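Local atomic coordinates of ScaE cell-surface anchored scaffoldin protein (Ruminococcus flavefaciens, PDB entry 2ZF9), a protein that probably anchors cellulosomal complexes at the bacterial cell surface through a type III cohesin module that binds dockerins. Residues 41-46 with 137-142; 131-136 with 141-146; 28-33 with 165-170; 53-58 with 145-150. All blocks are in the same frame, centred on the assembly; numbering follows the deposited sequence.

Contact 1: residues 41-46 with 137-142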
loop_
_atom_site.group_PDB
_atom_site.type_symbol
_atom_site.label_atom_id
_atom_site.label_comp_id
_atom_site.label_asym_id
_atom_site.label_seq_id
_atom_site.Cartn_x
_atom_site.Cartn_y
_atom_site.Cartn_z
ATOM N N LEU A 41 -9.140 16.351 5.493
ATOM C CA LEU A 41 -8.547 17.561 6.013
ATOM C C LEU A 41 -9.600 18.682 6.002
ATOM O O LEU A 41 -10.500 18.675 5.183
ATOM C CB LEU A 41 -7.355 17.964 5.154
ATOM C CG LEU A 41 -6.160 17.009 5.067
ATOM C CD1 LEU A 41 -5.153 17.611 4.141
ATOM C CD2 LEU A 41 -5.539 16.738 6.469
ATOM N N THR A 42 -9.474 19.649 6.908
ATOM C CA THR A 42 -10.308 20.860 6.816
ATOM C C THR A 42 -9.814 21.672 5.622
ATOM O O THR A 42 -8.642 21.595 5.257
ATOM C CB THR A 42 -10.213 21.742 8.078
ATOM O OG1 THR A 42 -8.916 22.342 8.156
ATOM C CG2 THR A 42 -10.448 20.918 9.335
ATOM N N ALA A 43 -10.711 22.426 5.007
ATOM C CA ALA A 43 -10.312 23.349 3.956
ATOM C C ALA A 43 -9.231 24.305 4.473
ATOM O O ALA A 43 -8.345 24.727 3.724
ATOM C CB ALA A 43 -11.510 24.105 3.465
ATOM N N ALA A 44 -9.266 24.613 5.768
ATOM C CA ALA A 44 -8.327 25.572 6.336
ATOM C C ALA A 44 -6.914 25.009 6.341
ATOM O O ALA A 44 -5.964 25.706 5.982
ATOM C CB ALA A 44 -8.749 25.955 7.766
ATOM N N GLU A 45 -6.770 23.742 6.736
ATOM C CA GLU A 45 -5.432 23.177 6.890
ATOM C C GLU A 45 -4.894 22.556 5.599
ATOM O O GLU A 45 -3.689 22.309 5.508
ATOM C CB GLU A 45 -5.401 22.131 8.011
ATOM C CG GLU A 45 -6.175 20.868 7.624
ATOM C CD GLU A 45 -6.247 19.849 8.729
ATOM O OE1 GLU A 45 -5.244 19.691 9.452
ATOM O OE2 GLU A 45 -7.306 19.203 8.864
ATOM N N ALA A 46 -5.770 22.308 4.618
ATOM C CA ALA A 46 -5.384 21.464 3.450
ATOM C C ALA A 46 -4.256 21.995 2.586
ATOM O O ALA A 46 -3.318 21.239 2.285
ATOM C CB ALA A 46 -6.611 21.080 2.589
ATOM N N ALA A 137 -5.533 23.423 -3.185
ATOM C CA ALA A 137 -6.571 22.522 -2.700
ATOM C C ALA A 137 -7.810 23.288 -2.238
ATOM O O ALA A 137 -7.687 24.301 -1.521
ATOM C CB ALA A 137 -6.036 21.647 -1.556
ATOM N N GLN A 138 -8.976 22.759 -2.610
ATOM C CA GLN A 138 -10.295 23.350 -2.321
ATOM C C GLN A 138 -11.221 22.345 -1.648
ATOM O O GLN A 138 -11.105 21.141 -1.923
ATOM C CB GLN A 138 -10.982 23.790 -3.636
ATOM C CG GLN A 138 -10.305 24.910 -4.399
ATOM C CD GLN A 138 -10.244 26.180 -3.585
ATOM O OE1 GLN A 138 -11.222 26.558 -2.919
ATOM N NE2 GLN A 138 -9.084 26.841 -3.607
ATOM N N PRO A 139 -12.215 22.830 -0.858
ATOM C CA PRO A 139 -13.223 21.945 -0.261
ATOM C C PRO A 139 -13.759 21.030 -1.335
ATOM O O PRO A 139 -13.983 21.479 -2.464
ATOM C CB PRO A 139 -14.355 22.909 0.167
ATOM C CG PRO A 139 -13.681 24.235 0.377
ATOM C CD PRO A 139 -12.470 24.260 -0.559
ATOM N N GLY A 140 -13.937 19.756 -0.997
ATOM C CA GLY A 140 -14.387 18.761 -1.959
ATOM C C GLY A 140 -13.286 18.031 -2.733
ATOM O O GLY A 140 -13.535 16.943 -3.271
ATOM N N ASP A 141 -12.075 18.594 -2.795
ATOM C CA ASP A 141 -11.008 17.978 -3.626
ATOM C C ASP A 141 -10.641 16.620 -3.020
ATOM O O ASP A 141 -10.642 16.501 -1.801
ATOM C CB ASP A 141 -9.756 18.872 -3.706
ATOM C CG ASP A 141 -9.900 20.010 -4.728
ATOM O OD1 ASP A 141 -10.804 19.953 -5.585
ATOM O OD2 ASP A 141 -9.116 20.970 -4.659
ATOM N N LYS A 142 -10.369 15.614 -3.858
ATOM C CA LYS A 142 -9.999 14.273 -3.386
ATOM C C LYS A 142 -8.835 13.785 -4.223
ATOM O O LYS A 142 -8.900 13.846 -5.427
ATOM C CB LYS A 142 -11.165 13.302 -3.556
ATOM C CG LYS A 142 -10.944 11.894 -2.989
ATOM C CD LYS A 142 -12.254 11.090 -3.104
ATOM C CE LYS A 142 -12.101 9.680 -2.626
ATOM N NZ LYS A 142 -13.449 9.037 -2.548
HETATM O O HOH W 1 -9.102 24.710 0.869
#
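Ala43 and Pro139 bring their CA atoms to 5.3 Å where the loop after strand 33-41 lies beside the loop before strand 142-149, and Ala46 passes Ala137 somewhat farther apart. Residues 43-46 curl like a helix without its full bonding. Residues 138-141 form a type II beta turn, closed by the bond from Asp141 N to Gln138 O.

The direct touch between the loops is small and apolar. Ala43 CB rests on the proline ring, 3.8 Å from Pro139 CG and slightly farther from its CD. Ala46 CB faces Ala137 CB at 4.2 Å. One water adds a polar link. It donates to Ala43 O at 3.0 Å and to Ala137 O at 2.8 Å.

Side chains brace each loop internally. Glu45 N donates to Thr42 OG1, an ST motif. In return Thr42 N donates to the anti lone pair of Glu45 OE2 at 3.0 Å, nearly straight at 169°. In the other loop Gln138 N donates to Asp141 OD2 at 2.7 Å, coming from above the carboxylate plane. Val187 of strand 180-187 packs against Ala43, Ala46 and Asp141, so it touches both loops.

The exchange between Thr42 and Glu45 has the pattern of a capping box, here on a short turn rather than a regular helix. The contact lies at one end of the beta sandwich with jelly-roll topology that cohesin modules share.

Contact 2: residues 131-136 with 141-146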
loop_
_atom_site.group_PDB
_atom_site.type_symbol
_atom_site.label_atom_id
_atom_site.label_comp_id
_atom_site.label_asym_id
_atom_site.label_seq_id
_atom_site.Cartn_x
_atom_site.Cartn_y
_atom_site.Cartn_z
ATOM N N LEU A 131 2.782 12.656 2.043
ATOM C CA LEU A 131 2.380 13.260 0.788
ATOM C C LEU A 131 1.963 14.683 1.076
ATOM O O LEU A 131 1.278 14.949 2.062
ATOM C CB LEU A 131 1.206 12.489 0.135
ATOM C CG LEU A 131 1.565 11.083 -0.357
ATOM C CD1 LEU A 131 0.337 10.359 -0.890
ATOM C CD2 LEU A 131 2.641 11.159 -1.433
ATOM N N GLN A 132 2.390 15.596 0.218
ATOM C CA GLN A 132 2.006 16.984 0.387
ATOM C C GLN A 132 0.896 17.416 -0.603
ATOM O O GLN A 132 0.961 17.174 -1.806
ATOM C CB GLN A 132 3.236 17.903 0.330
ATOM C CG GLN A 132 2.888 19.403 0.558
ATOM C CD GLN A 132 4.123 20.293 0.545
ATOM O OE1 GLN A 132 5.044 20.070 -0.235
ATOM N NE2 GLN A 132 4.139 21.318 1.416
ATOM N N VAL A 133 -0.130 18.026 -0.049
ATOM C CA VAL A 133 -1.314 18.499 -0.779
ATOM C C VAL A 133 -0.965 19.812 -1.495
ATOM O O VAL A 133 -0.181 20.606 -0.975
ATOM C CB VAL A 133 -2.437 18.704 0.251
ATOM C CG1 VAL A 133 -3.681 19.331 -0.365
ATOM C CG2 VAL A 133 -2.776 17.367 0.921
ATOM N N PRO A 134 -1.476 20.019 -2.719
ATOM C CA PRO A 134 -1.096 21.265 -3.439
ATOM C C PRO A 134 -1.633 22.565 -2.832
ATOM O O PRO A 134 -2.595 22.563 -2.062
ATOM C CB PRO A 134 -1.689 21.062 -4.835
ATOM C CG PRO A 134 -2.777 20.035 -4.655
ATOM C CD PRO A 134 -2.327 19.134 -3.541
ATOM N N ALA A 135 -1.006 23.681 -3.191
ATOM C CA ALA A 135 -1.373 24.973 -2.622
ATOM C C ALA A 135 -2.804 25.383 -3.046
ATOM O O ALA A 135 -3.464 26.164 -2.364
ATOM C CB ALA A 135 -0.326 26.049 -3.002
ATOM N N ASP A 136 -3.316 24.792 -4.119
ATOM C CA ASP A 136 -4.630 25.186 -4.626
ATOM C C ASP A 136 -5.786 24.324 -4.137
ATOM O O ASP A 136 -6.901 24.476 -4.626
ATOM C CB ASP A 136 -4.610 25.258 -6.173
ATOM C CG ASP A 136 -4.359 23.905 -6.832
ATOM O OD1 ASP A 136 -3.863 22.983 -6.148
ATOM O OD2 ASP A 136 -4.651 23.767 -8.045
ATOM N N ASP A 141 -12.075 18.594 -2.795
ATOM C CA ASP A 141 -11.008 17.978 -3.626
ATOM C C ASP A 141 -10.641 16.620 -3.020
ATOM O O ASP A 141 -10.642 16.501 -1.801
ATOM C CB ASP A 141 -9.756 18.872 -3.706
ATOM C CG ASP A 141 -9.900 20.010 -4.728
ATOM O OD1 ASP A 141 -10.804 19.953 -5.585
ATOM O OD2 ASP A 141 -9.116 20.970 -4.659
ATOM N N LYS A 142 -10.369 15.614 -3.858
ATOM C CA LYS A 142 -9.999 14.273 -3.386
ATOM C C LYS A 142 -8.835 13.785 -4.223
ATOM O O LYS A 142 -8.900 13.846 -5.427
ATOM C CB LYS A 142 -11.165 13.302 -3.556
ATOM C CG LYS A 142 -10.944 11.894 -2.989
ATOM C CD LYS A 142 -12.254 11.090 -3.104
ATOM C CE LYS A 142 -12.101 9.680 -2.626
ATOM N NZ LYS A 142 -13.449 9.037 -2.548
ATOM N N TYR A 143 -7.782 13.327 -3.567
ATOM C CA TYR A 143 -6.554 12.856 -4.221
ATOM C C TYR A 143 -6.360 11.395 -3.822
ATOM O O TYR A 143 -6.114 11.123 -2.645
ATOM C CB TYR A 143 -5.373 13.671 -3.695
ATOM C CG TYR A 143 -5.564 15.166 -3.791
ATOM C CD1 TYR A 143 -5.272 15.852 -4.987
ATOM C CD2 TYR A 143 -6.025 15.903 -2.697
ATOM C CE1 TYR A 143 -5.435 17.251 -5.078
ATOM C CE2 TYR A 143 -6.192 17.291 -2.773
ATOM C CZ TYR A 143 -5.915 17.951 -3.971
ATOM O OH TYR A 143 -6.081 19.306 -4.061
ATOM N N ASP A 144 -6.504 10.469 -4.784
ATOM C CA ASP A 144 -6.440 9.015 -4.527
ATOM C C ASP A 144 -4.995 8.562 -4.235
ATOM O O ASP A 144 -4.030 9.091 -4.812
ATOM C CB ASP A 144 -6.966 8.213 -5.744
ATOM C CG ASP A 144 -8.445 8.357 -5.949
ATOM O OD1 ASP A 144 -9.175 8.494 -4.952
ATOM O OD2 ASP A 144 -8.873 8.313 -7.111
ATOM N N VAL A 145 -4.867 7.580 -3.342
ATOM C CA VAL A 145 -3.555 6.980 -3.020
ATOM C C VAL A 145 -3.805 5.472 -2.983
ATOM O O VAL A 145 -4.623 4.986 -2.186
ATOM C CB VAL A 145 -3.061 7.503 -1.626
ATOM C CG1 VAL A 145 -1.680 6.911 -1.260
ATOM C CG2 VAL A 145 -3.020 9.038 -1.608
ATOM N N GLN A 146 -3.069 4.745 -3.825
ATOM C CA GLN A 146 -3.460 3.422 -4.257
ATOM C C GLN A 146 -2.300 2.425 -4.274
ATOM O O GLN A 146 -1.173 2.756 -4.659
ATOM C CB GLN A 146 -4.030 3.498 -5.678
ATOM C CG GLN A 146 -5.274 4.355 -5.801
ATOM C CD GLN A 146 -5.778 4.425 -7.245
ATOM O OE1 GLN A 146 -4.993 4.447 -8.200
ATOM N NE2 GLN A 146 -7.079 4.464 -7.395
HETATM O O HOH W 2 -5.803 20.579 -6.334
HETATM O O HOH W 3 -8.243 22.289 -6.898
#
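Tyr143 and Pro134 approach from opposite directions, so that the proline ring lies against the phenol end of the tyrosine. Pro134 CG is 3.4 Å from Tyr143 OH, and Pro134 CD is 3.8 Å from Tyr143 CZ. Val133 comes at about a right angle to the tyrosine side chain, with CG1 4.0 Å from Tyr143 CE2. Its CG1 stands anti to the backbone N (chi1 174°), which brings this branch to the ring. Deeper in, Leu131 and Val145 meet tip to tip, Leu131 CD1 lying 3.7 Å from Val145 CG2.

The outer end is wet. A water in the plane of the Tyr143 ring, at its edge, lies 2.6 Å from Tyr143 OH and donates to Asp136 OD1 at 3.1 Å. A second water donates to Asp141 OD2 and weakly to Asp136 O. Asp141 OD2 also accepts from Gln138 N.

An alanine in place of Tyr143 would probably open a gap beside Pro134 and Val133 and leave the water on Asp136 OD1 without its phenol partner.

Contact 2 thus runs from a dry aliphatic inner part to a hydrated rim. There each carboxylate has its own water, which may help screen the like charges 5.8 Å apart, Asp136 OD1 to Asp141 OD2.

Contact 3: residues 28-33 with 165-170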
loop_
_atom_site.group_PDB
_atom_site.type_symbol
_atom_site.label_atom_id
_atom_site.label_comp_id
_atom_site.label_asym_id
_atom_site.label_seq_id
_atom_site.Cartn_x
_atom_site.Cartn_y
_atom_site.Cartn_z
ATOM N N SER A 28 -8.995 -19.194 -0.438
ATOM C CA SER A 28 -7.700 -18.903 0.204
ATOM C C SER A 28 -7.794 -19.001 1.717
ATOM O O SER A 28 -8.582 -18.291 2.311
ATOM C CB SER A 28 -7.175 -17.516 -0.192
ATOM O OG SER A 28 -5.904 -17.312 0.417
ATOM N N PRO A 29 -6.999 -19.881 2.359
ATOM C CA PRO A 29 -7.064 -19.910 3.827
ATOM C C PRO A 29 -6.656 -18.550 4.443
ATOM O O PRO A 29 -7.252 -18.115 5.432
ATOM C CB PRO A 29 -6.072 -21.014 4.222
ATOM C CG PRO A 29 -5.852 -21.808 3.000
ATOM C CD PRO A 29 -6.102 -20.918 1.813
ATOM N N VAL A 30 -5.678 -17.867 3.838
ATOM C CA VAL A 30 -5.228 -16.567 4.370
ATOM C C VAL A 30 -5.737 -15.486 3.403
ATOM O O VAL A 30 -5.534 -15.587 2.179
ATOM C CB VAL A 30 -3.699 -16.471 4.513
ATOM C CG1 VAL A 30 -3.295 -15.118 5.141
ATOM C CG2 VAL A 30 -3.153 -17.614 5.348
ATOM N N LYS A 31 -6.468 -14.519 3.941
ATOM C CA LYS A 31 -7.073 -13.467 3.108
ATOM C C LYS A 31 -6.638 -12.110 3.654
ATOM O O LYS A 31 -7.345 -11.504 4.496
ATOM C CB LYS A 31 -8.619 -13.572 3.102
ATOM C CG LYS A 31 -9.180 -14.771 2.267
ATOM C CD LYS A 31 -10.718 -14.723 2.243
ATOM C CE LYS A 31 -11.290 -15.826 1.337
ATOM N NZ LYS A 31 -11.094 -17.159 1.998
ATOM N N PRO A 32 -5.449 -11.645 3.227
ATOM C CA PRO A 32 -4.981 -10.330 3.676
ATOM C C PRO A 32 -5.796 -9.142 3.178
ATOM O O PRO A 32 -6.404 -9.183 2.107
ATOM C CB PRO A 32 -3.545 -10.249 3.138
ATOM C CG PRO A 32 -3.147 -11.716 2.778
ATOM C CD PRO A 32 -4.485 -12.324 2.338
ATOM N N THR A 33 -5.855 -8.090 3.981
ATOM C CA THR A 33 -6.360 -6.829 3.494
ATOM C C THR A 33 -5.229 -5.848 3.600
ATOM O O THR A 33 -4.690 -5.662 4.694
ATOM C CB THR A 33 -7.542 -6.299 4.339
ATOM O OG1 THR A 33 -8.600 -7.267 4.314
ATOM C CG2 THR A 33 -8.061 -4.993 3.769
ATOM N N ASP A 165 4.371 -21.587 -1.584
ATOM C CA ASP A 165 3.574 -22.769 -1.822
ATOM C C ASP A 165 2.143 -22.369 -2.197
ATOM O O ASP A 165 1.865 -21.199 -2.455
ATOM C CB ASP A 165 3.586 -23.677 -0.566
ATOM C CG ASP A 165 3.154 -22.944 0.713
ATOM O OD1 ASP A 165 2.537 -21.869 0.597
ATOM O OD2 ASP A 165 3.409 -23.446 1.848
ATOM N N GLU A 166 1.228 -23.332 -2.222
ATOM C CA GLU A 166 -0.133 -23.071 -2.653
ATOM C C GLU A 166 -0.776 -22.020 -1.748
ATOM O O GLU A 166 -1.487 -21.157 -2.223
ATOM C CB GLU A 166 -0.971 -24.363 -2.634
ATOM C CG GLU A 166 -2.336 -24.231 -3.321
ATOM C CD GLU A 166 -3.296 -25.379 -2.987
ATOM O OE1 GLU A 166 -3.018 -26.154 -2.052
ATOM O OE2 GLU A 166 -4.345 -25.477 -3.647
ATOM N N GLU A 167 -0.522 -22.113 -0.449
ATOM C CA GLU A 167 -1.081 -21.161 0.495
ATOM C C GLU A 167 -0.551 -19.753 0.184
ATOM O O GLU A 167 -1.288 -18.798 0.316
ATOM C CB GLU A 167 -0.758 -21.540 1.962
ATOM C CG GLU A 167 -1.165 -20.433 2.996
ATOM C CD GLU A 167 -1.029 -20.872 4.466
ATOM O OE1 GLU A 167 -1.567 -21.948 4.823
ATOM O OE2 GLU A 167 -0.406 -20.133 5.268
ATOM N N GLY A 168 0.725 -19.660 -0.184
ATOM C CA GLY A 168 1.345 -18.376 -0.496
ATOM C C GLY A 168 0.743 -17.828 -1.780
ATOM O O GLY A 168 0.430 -16.647 -1.869
ATOM N N LEU A 169 0.566 -18.679 -2.779
ATOM C CA LEU A 169 -0.010 -18.202 -4.075
ATOM C C LEU A 169 -1.446 -17.727 -3.958
ATOM O O LEU A 169 -1.853 -16.778 -4.653
ATOM C CB LEU A 169 0.034 -19.261 -5.156
ATOM C CG LEU A 169 1.409 -19.657 -5.652
ATOM C CD1 LEU A 169 1.260 -20.355 -6.992
ATOM C CD2 LEU A 169 2.324 -18.470 -5.790
ATOM N N LEU A 170 -2.221 -18.447 -3.136
ATOM C CA LEU A 170 -3.625 -18.133 -2.924
ATOM C C LEU A 170 -3.774 -16.817 -2.174
ATOM O O LEU A 170 -4.653 -16.027 -2.488
ATOM C CB LEU A 170 -4.318 -19.238 -2.095
ATOM C CG LEU A 170 -4.761 -20.480 -2.882
ATOM C CD1 LEU A 170 -5.185 -21.621 -1.924
ATOM C CD2 LEU A 170 -5.906 -20.169 -3.867
HETATM O O HOH W 4 -3.751 -18.674 1.534
#
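The first turn of helix 166-178 packs here against the loop that leads into strand 33-41, with Ser28, Pro29 and Val30 meeting Glu167 and Leu170. Ser28 OG lies 3.4 Å from Leu170 C, with Leu170 CB hardly farther. Pro29 CD touches Leu170 CD1 at 3.9 Å, the two side chains crossing at about a right angle.

A water joins the two backbones. It donates to Ser28 OG and to Glu167 O, each at 2.8 Å, and accepts from Val30 N at 3.1 Å. Ser28 OG stands anti to the backbone N (chi1 -178°), a setting that lets it reach both this water and Val30 O. The bond to Val30 O appears very short, and its exact length is doubtful.

Asp165 is the N-cap of the helix. Its OD1 accepts from Gly168 N at 3.0 Å, met nearly along the C-O axis, and also takes a bond from Asn161 ND2. The helix stands outside the jelly-roll strands of the cohesin module.

Glu167 extends over Val30, the two crossing obliquely. Its OE2 lies 3.7 Å from Val30 CG2, and both side chains touch Lys63. Lys31 turns back along its own loop, where its NZ donates to Ser28 O at 2.8 Å and to Ala26 O, and it makes a cation-pi contact with Trp174.

Contact 4: residues 53-58 with 145-150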
loop_
_atom_site.group_PDB
_atom_site.type_symbol
_atom_site.label_atom_id
_atom_site.label_comp_id
_atom_site.label_asym_id
_atom_site.label_seq_id
_atom_site.Cartn_x
_atom_site.Cartn_y
_atom_site.Cartn_z
HETATM N N MSE A 53 0.769 9.270 5.706
HETATM C CA MSE A 53 -0.082 8.199 5.187
HETATM C C MSE A 53 0.496 6.847 5.586
HETATM O O MSE A 53 1.714 6.719 5.744
HETATM C CB MSE A 53 -0.145 8.308 3.657
HETATM C CG MSE A 53 -0.699 9.676 3.136
HETATM SE SE MSE A 53 -2.615 9.847 3.625
HETATM C CE MSE A 53 -3.348 8.649 2.206
ATOM N N GLU A 54 -0.376 5.851 5.760
ATOM C CA GLU A 54 0.024 4.490 6.157
ATOM C C GLU A 54 -0.552 3.420 5.246
ATOM O O GLU A 54 -1.744 3.439 4.927
ATOM C CB GLU A 54 -0.427 4.189 7.597
ATOM C CG GLU A 54 0.271 5.083 8.634
ATOM C CD GLU A 54 -0.353 5.013 10.011
ATOM O OE1 GLU A 54 -1.580 4.748 10.154
ATOM O OE2 GLU A 54 0.422 5.216 10.963
ATOM N N LEU A 55 0.305 2.485 4.841
ATOM C CA LEU A 55 -0.142 1.239 4.257
ATOM C C LEU A 55 -0.148 0.197 5.362
ATOM O O LEU A 55 0.892 -0.091 5.966
ATOM C CB LEU A 55 0.762 0.802 3.093
ATOM C CG LEU A 55 0.559 -0.589 2.450
ATOM C CD1 LEU A 55 -0.780 -0.696 1.767
ATOM C CD2 LEU A 55 1.664 -0.830 1.393
ATOM N N SER A 56 -1.333 -0.352 5.638
ATOM C CA SER A 56 -1.500 -1.350 6.712
ATOM C C SER A 56 -1.872 -2.733 6.202
ATOM O O SER A 56 -2.420 -2.863 5.101
ATOM C CB SER A 56 -2.593 -0.868 7.697
ATOM O OG SER A 56 -2.141 0.323 8.345
ATOM N N VAL A 57 -1.583 -3.747 7.028
ATOM C CA VAL A 57 -1.889 -5.161 6.757
ATOM C C VAL A 57 -2.804 -5.682 7.865
ATOM O O VAL A 57 -2.588 -5.392 9.037
ATOM C CB VAL A 57 -0.604 -6.036 6.794
ATOM C CG1 VAL A 57 -0.955 -7.513 6.613
ATOM C CG2 VAL A 57 0.398 -5.622 5.721
ATOM N N GLU A 58 -3.846 -6.409 7.491
ATOM C CA GLU A 58 -4.715 -7.052 8.461
ATOM C C GLU A 58 -4.964 -8.448 7.953
ATOM O O GLU A 58 -4.995 -8.674 6.732
ATOM C CB GLU A 58 -6.041 -6.282 8.545
ATOM C CG GLU A 58 -6.794 -6.525 9.836
ATOM C CD GLU A 58 -8.181 -5.838 9.872
ATOM O OE1 GLU A 58 -8.284 -4.614 9.561
ATOM O OE2 GLU A 58 -9.152 -6.544 10.232
ATOM N N VAL A 145 -4.867 7.580 -3.342
ATOM C CA VAL A 145 -3.555 6.980 -3.020
ATOM C C VAL A 145 -3.805 5.472 -2.983
ATOM O O VAL A 145 -4.623 4.986 -2.186
ATOM C CB VAL A 145 -3.061 7.503 -1.626
ATOM C CG1 VAL A 145 -1.680 6.911 -1.260
ATOM C CG2 VAL A 145 -3.020 9.038 -1.608
ATOM N N GLN A 146 -3.069 4.745 -3.825
ATOM C CA GLN A 146 -3.460 3.422 -4.257
ATOM C C GLN A 146 -2.300 2.425 -4.274
ATOM O O GLN A 146 -1.173 2.756 -4.659
ATOM C CB GLN A 146 -4.030 3.498 -5.678
ATOM C CG GLN A 146 -5.274 4.355 -5.801
ATOM C CD GLN A 146 -5.778 4.425 -7.245
ATOM O OE1 GLN A 146 -4.993 4.447 -8.200
ATOM N NE2 GLN A 146 -7.079 4.464 -7.395
ATOM N N VAL A 147 -2.614 1.181 -3.927
ATOM C CA VAL A 147 -1.753 0.050 -4.318
ATOM C C VAL A 147 -2.063 -0.312 -5.755
ATOM O O VAL A 147 -3.222 -0.464 -6.111
ATOM C CB VAL A 147 -2.018 -1.212 -3.444
ATOM C CG1 VAL A 147 -1.127 -2.418 -3.964
ATOM C CG2 VAL A 147 -1.715 -0.892 -1.947
ATOM N N ALA A 148 -1.028 -0.452 -6.577
ATOM C CA ALA A 148 -1.204 -0.766 -7.996
ATOM C C ALA A 148 -0.477 -2.077 -8.316
ATOM O O ALA A 148 0.560 -2.347 -7.731
ATOM C CB ALA A 148 -0.614 0.377 -8.857
ATOM N N TYR A 149 -0.989 -2.841 -9.283
ATOM C CA TYR A 149 -0.412 -4.116 -9.691
ATOM C C TYR A 149 -0.071 -4.041 -11.182
ATOM O O TYR A 149 -0.851 -3.533 -11.984
ATOM C CB TYR A 149 -1.415 -5.309 -9.463
ATOM C CG TYR A 149 -0.800 -6.616 -9.922
ATOM C CD1 TYR A 149 0.106 -7.275 -9.118
ATOM C CD2 TYR A 149 -1.079 -7.165 -11.183
ATOM C CE1 TYR A 149 0.755 -8.427 -9.528
ATOM C CE2 TYR A 149 -0.426 -8.340 -11.610
ATOM C CZ TYR A 149 0.509 -8.950 -10.761
ATOM O OH TYR A 149 1.153 -10.121 -11.108
ATOM N N GLN A 150 1.073 -4.592 -11.571
ATOM C CA GLN A 150 1.210 -5.071 -12.950
ATOM C C GLN A 150 2.172 -6.232 -13.052
ATOM O O GLN A 150 2.926 -6.464 -12.131
ATOM C CB GLN A 150 1.604 -3.960 -13.908
ATOM C CG GLN A 150 2.974 -3.403 -13.732
ATOM C CD GLN A 150 2.997 -1.943 -14.136
ATOM O OE1 GLN A 150 2.120 -1.175 -13.748
ATOM N NE2 GLN A 150 3.990 -1.556 -14.930
#
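Met53 and Leu55 on strand 50-58 face Val145 and Val147 on strand 142-149. Where they touch, residues 53-55 and 145-147 run nearly parallel. Their CA atoms are 9.0 Å apart at Met53 and Val145, and 8.8 Å apart at Leu55 and Val147. They are therefore not hydrogen-bonded neighbours. They face each other across the core of the module, and side chains fill the space between.

Met53, a selenomethionine in this crystal, has a folded side chain. It bends at chi2 (-67°) and again at chi3 (-78°), so the chain curls round the SE atom and the terminal methyl does the touching. Met53 CE lies 3.8 Å from Val145 CG2 and 4.0 Å from Val145 CB. The two side chains meet tip to tip. SE itself stays farther back from the valine.

Leu55 is different. Its CG stands anti to the backbone N (chi1 172°), and CD1 is the branch that reaches over. Leu55 CD1 is 3.8 Å from Val147 CG2, while Leu55 CD2 is 4.8 Å from that same atom. The leucine and the valine cross at about a right angle.

Neighbouring strands complete the surroundings. Ile36 of strand 33-41 touches Met53, Leu55 and Val145. Ile71 of strand 66-73 packs on Leu55 and Val145, and Leu69 on Leu55.

All four side chains of the contact are buried and meet chiefly through methyl groups. The pairing thus depends on shape and the exclusion of water, as expected for the hydrophobic core of a beta sandwich.

Contacts 1, 2 and 4 follow one another into the body of the module. Contacts 1 and 2 share Asp141 and Lys142, and their centres are 9 Å apart. Ala137 CB lies 3.4 Å from Tyr143 OH, so the two pack directly. Contacts 2 and 4 share Val145 and Gln146 on strand 142-149, with centres 16 Å apart; contact 4 lies near the centre of the chain. Contact 3 is at the other end, its centre 39 Å from that of contact 1. It adjoins contact 4 through a probable hydrogen bond from Thr33 N to Glu58 O of 2.9 Å. None of the four contacts involves a ligand.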